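Local coordinates for TPR repeat-containing protein (Cytophaga hutchinsonii, PDB 3U4T) that is of unknown function but, as a tetratricopeptide-repeat protein built of stacked helix pairs, probably serves as a scaffold for binding other proteins, at residues V45-Y48 and D54-Q57; A242-I247 and K255-G260. The protein carries 1 engineered substitution. All blocks are in the same frame, centred on the assembly; numbering follows the deposited sequence.

Interaction 1: residues V45-Y48 and D54-Q57; sequences VCYY and DLAQ
The backbones of Y47 and A56 come within 5.1 Å of each other, CA to CA, where helix 40-49 and helix 53-64 pack as neighbours across a short turn. Two layers of contact follow from this closeness. In the first, the methyl of A56 meets both side chain and backbone of the facing helix: its CB lies 3.6 Å from Y47 CB and 3.6 Å from the amide N of Y48, with Y48 CB a little further off. A small residue here lets the two helices sit almost backbone to backbone. Such a close pair is a helical hairpin of the kind that tetratricopeptide-repeat folds stack in series. In the second layer the phenol ring of Y47 lies over L55. With CG set anti to the carbonyl carbon, the ring is directed toward 54-57, and chi2 of -55° turns one face onto the leucine: L55 CB stands 3.7 Å from the Y47 ring centroid, only 12° off the normal, a CH-pi contact over the centre of the ring. Further out, L55 CD2 reaches Y47 CE1 at 3.6 Å. Y48 takes the other course: its CG is anti to the backbone N (chi1 170°), which leads its ring away from 54-57 to K82 and I83 of helix 74-86, while Y47 also touches I23 and N27 of helix 19-31.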
loop_
_atom_site.group_PDB
_atom_site.type_symbol
_atom_site.label_atom_id
_atom_site.label_comp_id
_atom_site.label_asym_id
_atom_site.label_seq_id
_atom_site.Cartn_x
_atom_site.Cartn_y
_atom_site.Cartn_z
ATOM N N VAL A 45 -6.109 -15.053 -14.163
ATOM C CA VAL A 45 -6.400 -13.795 -13.478
ATOM C C VAL A 45 -7.808 -13.833 -12.879
ATOM O O VAL A 45 -8.011 -13.411 -11.742
ATOM C CB VAL A 45 -6.312 -12.594 -14.430
ATOM C CG1 VAL A 45 -6.838 -11.350 -13.732
ATOM C CG2 VAL A 45 -4.876 -12.382 -14.864
ATOM N N CYS A 46 -8.783 -14.322 -13.639
ATOM C CA CYS A 46 -10.136 -14.397 -13.107
ATOM C C CYS A 46 -10.080 -15.161 -11.771
ATOM O O CYS A 46 -10.455 -14.626 -10.719
ATOM C CB CYS A 46 -11.074 -15.090 -14.111
ATOM S SG CYS A 46 -11.400 -14.105 -15.639
ATOM N N TYR A 47 -9.579 -16.393 -11.804
ATOM C CA TYR A 47 -9.472 -17.195 -10.587
ATOM C C TYR A 47 -8.727 -16.446 -9.474
ATOM O O TYR A 47 -9.114 -16.500 -8.302
ATOM C CB TYR A 47 -8.771 -18.527 -10.883
ATOM C CG TYR A 47 -9.666 -19.587 -11.503
ATOM C CD1 TYR A 47 -10.854 -19.969 -10.880
ATOM C CD2 TYR A 47 -9.309 -20.232 -12.695
ATOM C CE1 TYR A 47 -11.663 -20.961 -11.417
ATOM C CE2 TYR A 47 -10.115 -21.232 -13.244
ATOM C CZ TYR A 47 -11.290 -21.590 -12.596
ATOM O OH TYR A 47 -12.091 -22.577 -13.123
ATOM N N TYR A 48 -7.657 -15.749 -9.840
ATOM C CA TYR A 48 -6.869 -14.988 -8.869
ATOM C C TYR A 48 -7.693 -13.894 -8.176
ATOM O O TYR A 48 -7.551 -13.673 -6.971
ATOM C CB TYR A 48 -5.667 -14.347 -9.564
ATOM C CG TYR A 48 -4.937 -13.346 -8.708
ATOM C CD1 TYR A 48 -3.990 -13.758 -7.768
ATOM C CD2 TYR A 48 -5.215 -11.985 -8.814
ATOM C CE1 TYR A 48 -3.338 -12.840 -6.959
ATOM C CE2 TYR A 48 -4.573 -11.052 -8.005
ATOM C CZ TYR A 48 -3.637 -11.485 -7.080
ATOM O OH TYR A 48 -3.012 -10.563 -6.270
ATOM N N ASP A 54 -5.182 -21.963 -6.226
ATOM C CA ASP A 54 -4.686 -23.238 -6.742
ATOM C C ASP A 54 -5.091 -23.355 -8.208
ATOM O O ASP A 54 -4.317 -23.811 -9.054
ATOM C CB ASP A 54 -5.264 -24.408 -5.940
ATOM C CG ASP A 54 -4.493 -24.676 -4.656
ATOM O OD1 ASP A 54 -4.314 -23.732 -3.859
ATOM O OD2 ASP A 54 -4.065 -25.834 -4.442
ATOM N N LEU A 55 -6.314 -22.921 -8.488
ATOM C CA LEU A 55 -6.882 -22.939 -9.828
ATOM C C LEU A 55 -6.129 -21.946 -10.692
ATOM O O LEU A 55 -5.823 -22.225 -11.853
ATOM C CB LEU A 55 -8.360 -22.544 -9.773
ATOM C CG LEU A 55 -9.422 -23.625 -9.979
ATOM C CD1 LEU A 55 -8.830 -25.024 -9.819
ATOM C CD2 LEU A 55 -10.547 -23.376 -8.994
ATOM N N ALA A 56 -5.838 -20.781 -10.119
ATOM C CA ALA A 56 -5.117 -19.748 -10.839
ATOM C C ALA A 56 -3.642 -20.109 -11.070
ATOM O O ALA A 56 -3.019 -19.607 -12.010
ATOM C CB ALA A 56 -5.224 -18.443 -10.094
ATOM N N GLN A 57 -3.071 -20.960 -10.216
ATOM C CA GLN A 57 -1.684 -21.343 -10.425
ATOM C C GLN A 57 -1.653 -22.325 -11.593
ATOM O O GLN A 57 -0.836 -22.190 -12.505
ATOM C CB GLN A 57 -1.069 -21.998 -9.182
ATOM C CG GLN A 57 0.456 -22.146 -9.302
ATOM C CD GLN A 57 1.131 -22.775 -8.092
ATOM O OE1 GLN A 57 2.354 -22.753 -7.977
ATOM N NE2 GLN A 57 0.343 -23.341 -7.196
#

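Interaction 2: residues A242-I247 and K255-G260; sequences AAWKNI and KKAIDG
W244 lays its indole against A257 and G260 in a helical hairpin, helix 237-250 followed by the short helix 255-261, the kind of antiparallel pair from which tetratricopeptide-repeat folds are built. The axes of the two segments approach to 8.8 Å, with 144° between their N-to-C directions, and the closest backbone pair is W244 and A257. Apolar contacts make up the middle of the interface. The methyl of A257 sits 3.5 Å from W244 CE3; roughly at right angles to that approach, I247 CG2 lies 4.1 Å from the same methyl. A257 CB is also packed against a carbonyl oxygen, W244 O, at 3.4 Å. The CG of W244 is anti to the carbonyl carbon, which carries the indole toward 255-260, and chi2 of 135° lays its benzene part next to A257: W244 CE3 comes to 3.3 Å from A257 CA. Above one face of the indole lie G260 CA and K256 O, toward its rim; of these two, only G260 CA makes a CH-pi contact, 4.2 Å from the centroid of the W244 five-membered ring and 20° off its normal. With no side chain on G260, its backbone can come in over the pyrrole part. Elsewhere the indole packs edge-to-face with Y229 of helix 217-233, so W244 joins three helices. Polar groups engage outside the interface: K256 NZ is hydrogen-bonded to N254 OD1, and N246 ND2 to N224 OD1. G260 O stands above the same indole face as G260 CA, 3.8 Å from W244 CD1.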
loop_
_atom_site.group_PDB
_atom_site.type_symbol
_atom_site.label_atom_id
_atom_site.label_comp_id
_atom_site.label_asym_id
_atom_site.label_seq_id
_atom_site.Cartn_x
_atom_site.Cartn_y
_atom_site.Cartn_z
ATOM N N ALA A 242 -8.716 20.201 27.051
ATOM C CA ALA A 242 -9.520 20.360 25.846
ATOM C C ALA A 242 -9.200 19.242 24.858
ATOM O O ALA A 242 -10.091 18.694 24.213
ATOM C CB ALA A 242 -9.245 21.729 25.202
ATOM N N ALA A 243 -7.919 18.911 24.739
ATOM C CA ALA A 243 -7.511 17.860 23.824
ATOM C C ALA A 243 -8.059 16.539 24.349
ATOM O O ALA A 243 -8.573 15.719 23.582
ATOM C CB ALA A 243 -5.993 17.814 23.721
ATOM N N TRP A 244 -7.958 16.343 25.664
ATOM C CA TRP A 244 -8.454 15.128 26.300
ATOM C C TRP A 244 -9.946 15.034 26.045
ATOM O O TRP A 244 -10.506 13.938 25.979
ATOM C CB TRP A 244 -8.193 15.160 27.806
ATOM C CG TRP A 244 -6.784 14.817 28.203
ATOM C CD1 TRP A 244 -6.008 15.479 29.108
ATOM C CD2 TRP A 244 -5.996 13.713 27.734
ATOM N NE1 TRP A 244 -4.788 14.859 29.236
ATOM C CE2 TRP A 244 -4.756 13.774 28.412
ATOM C CE3 TRP A 244 -6.221 12.678 26.822
ATOM C CZ2 TRP A 244 -3.741 12.845 28.188
ATOM C CZ3 TRP A 244 -5.206 11.752 26.605
ATOM C CH2 TRP A 244 -3.983 11.842 27.293
ATOM N N LYS A 245 -10.586 16.188 25.893
ATOM C CA LYS A 245 -12.015 16.200 25.647
ATOM C C LYS A 245 -12.308 15.830 24.205
ATOM O O LYS A 245 -13.208 15.043 23.942
ATOM C CB LYS A 245 -12.615 17.572 25.985
ATOM C CG LYS A 245 -12.686 17.866 27.486
ATOM C CD LYS A 245 -13.166 19.290 27.777
ATOM C CE LYS A 245 -13.182 19.579 29.279
ATOM N NZ LYS A 245 -13.180 21.042 29.579
ATOM N N ASN A 246 -11.554 16.374 23.259
ATOM C CA ASN A 246 -11.809 16.034 21.863
ATOM C C ASN A 246 -11.788 14.533 21.627
ATOM O O ASN A 246 -12.474 14.027 20.738
ATOM C CB ASN A 246 -10.790 16.692 20.955
ATOM C CG ASN A 246 -10.770 18.174 21.124
ATOM O OD1 ASN A 246 -11.806 18.780 21.404
ATOM N ND2 ASN A 246 -9.601 18.780 20.954
ATOM N N ILE A 247 -11.003 13.820 22.430
ATOM C CA ILE A 247 -10.906 12.375 22.289
ATOM C C ILE A 247 -12.162 11.656 22.773
ATOM O O ILE A 247 -12.664 10.751 22.093
ATOM C CB ILE A 247 -9.685 11.840 23.038
ATOM C CG1 ILE A 247 -8.426 12.438 22.414
ATOM C CG2 ILE A 247 -9.650 10.305 22.973
ATOM C CD1 ILE A 247 -7.171 12.153 23.186
ATOM N N LYS A 255 -9.846 5.239 27.866
ATOM C CA LYS A 255 -9.203 5.213 29.176
ATOM C C LYS A 255 -8.082 6.232 29.425
ATOM O O LYS A 255 -7.953 6.750 30.534
ATOM C CB LYS A 255 -8.698 3.796 29.454
ATOM C CG LYS A 255 -9.743 2.710 29.188
ATOM C CD LYS A 255 -9.300 1.345 29.709
ATOM C CE LYS A 255 -9.959 1.005 31.045
ATOM N NZ LYS A 255 -9.731 2.033 32.100
ATOM N N LYS A 256 -7.273 6.516 28.405
ATOM C CA LYS A 256 -6.187 7.486 28.543
ATOM C C LYS A 256 -6.733 8.888 28.804
ATOM O O LYS A 256 -6.250 9.601 29.683
ATOM C CB LYS A 256 -5.319 7.546 27.278
ATOM C CG LYS A 256 -4.372 6.378 27.043
ATOM C CD LYS A 256 -5.040 5.228 26.293
ATOM C CE LYS A 256 -6.001 4.433 27.173
ATOM N NZ LYS A 256 -7.398 4.429 26.646
ATOM N N ALA A 257 -7.735 9.283 28.025
ATOM C CA ALA A 257 -8.334 10.609 28.170
ATOM C C ALA A 257 -9.142 10.747 29.457
ATOM O O ALA A 257 -9.257 11.837 30.025
ATOM C CB ALA A 257 -9.217 10.911 26.968
ATOM N N ILE A 258 -9.712 9.640 29.916
ATOM C CA ILE A 258 -10.502 9.671 31.134
ATOM C C ILE A 258 -9.587 9.943 32.323
ATOM O O ILE A 258 -9.850 10.833 33.133
ATOM C CB ILE A 258 -11.239 8.336 31.332
ATOM C CG1 ILE A 258 -12.384 8.225 30.324
ATOM C CG2 ILE A 258 -11.783 8.240 32.741
ATOM C CD1 ILE A 258 -13.036 6.852 30.284
ATOM N N ASP A 259 -8.500 9.183 32.401
ATOM C CA ASP A 259 -7.533 9.303 33.488
ATOM C C ASP A 259 -6.697 10.579 33.433
ATOM O O ASP A 259 -6.136 11.013 34.445
ATOM C CB ASP A 259 -6.621 8.078 33.487
ATOM C CG ASP A 259 -7.397 6.779 33.569
ATOM O OD1 ASP A 259 -8.168 6.604 34.536
ATOM O OD2 ASP A 259 -7.237 5.932 32.667
ATOM N N GLY A 260 -6.609 11.172 32.249
ATOM C CA GLY A 260 -5.852 12.400 32.106
ATOM C C GLY A 260 -6.669 13.576 32.607
ATOM O O GLY A 260 -6.134 14.664 32.826
#

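From the N terminus, interaction 1 comes first: it closes the short turn between helix 40-49 and helix 53-64, with five residues between its segments. The chain then runs on through helix 74-86 and the later helices before interaction 2 closes a connection of seven residues between segments 242-247 and 255-260, near the C-terminal end. The two are in series, neither nested nor crossed, and lie on opposite sides of the chain's centre, about 49 Å apart between their centres. Each joins helices adjacent in sequence; interaction 1 also adjoins helices 19-31 and 74-86, and interaction 2 helix 217-233.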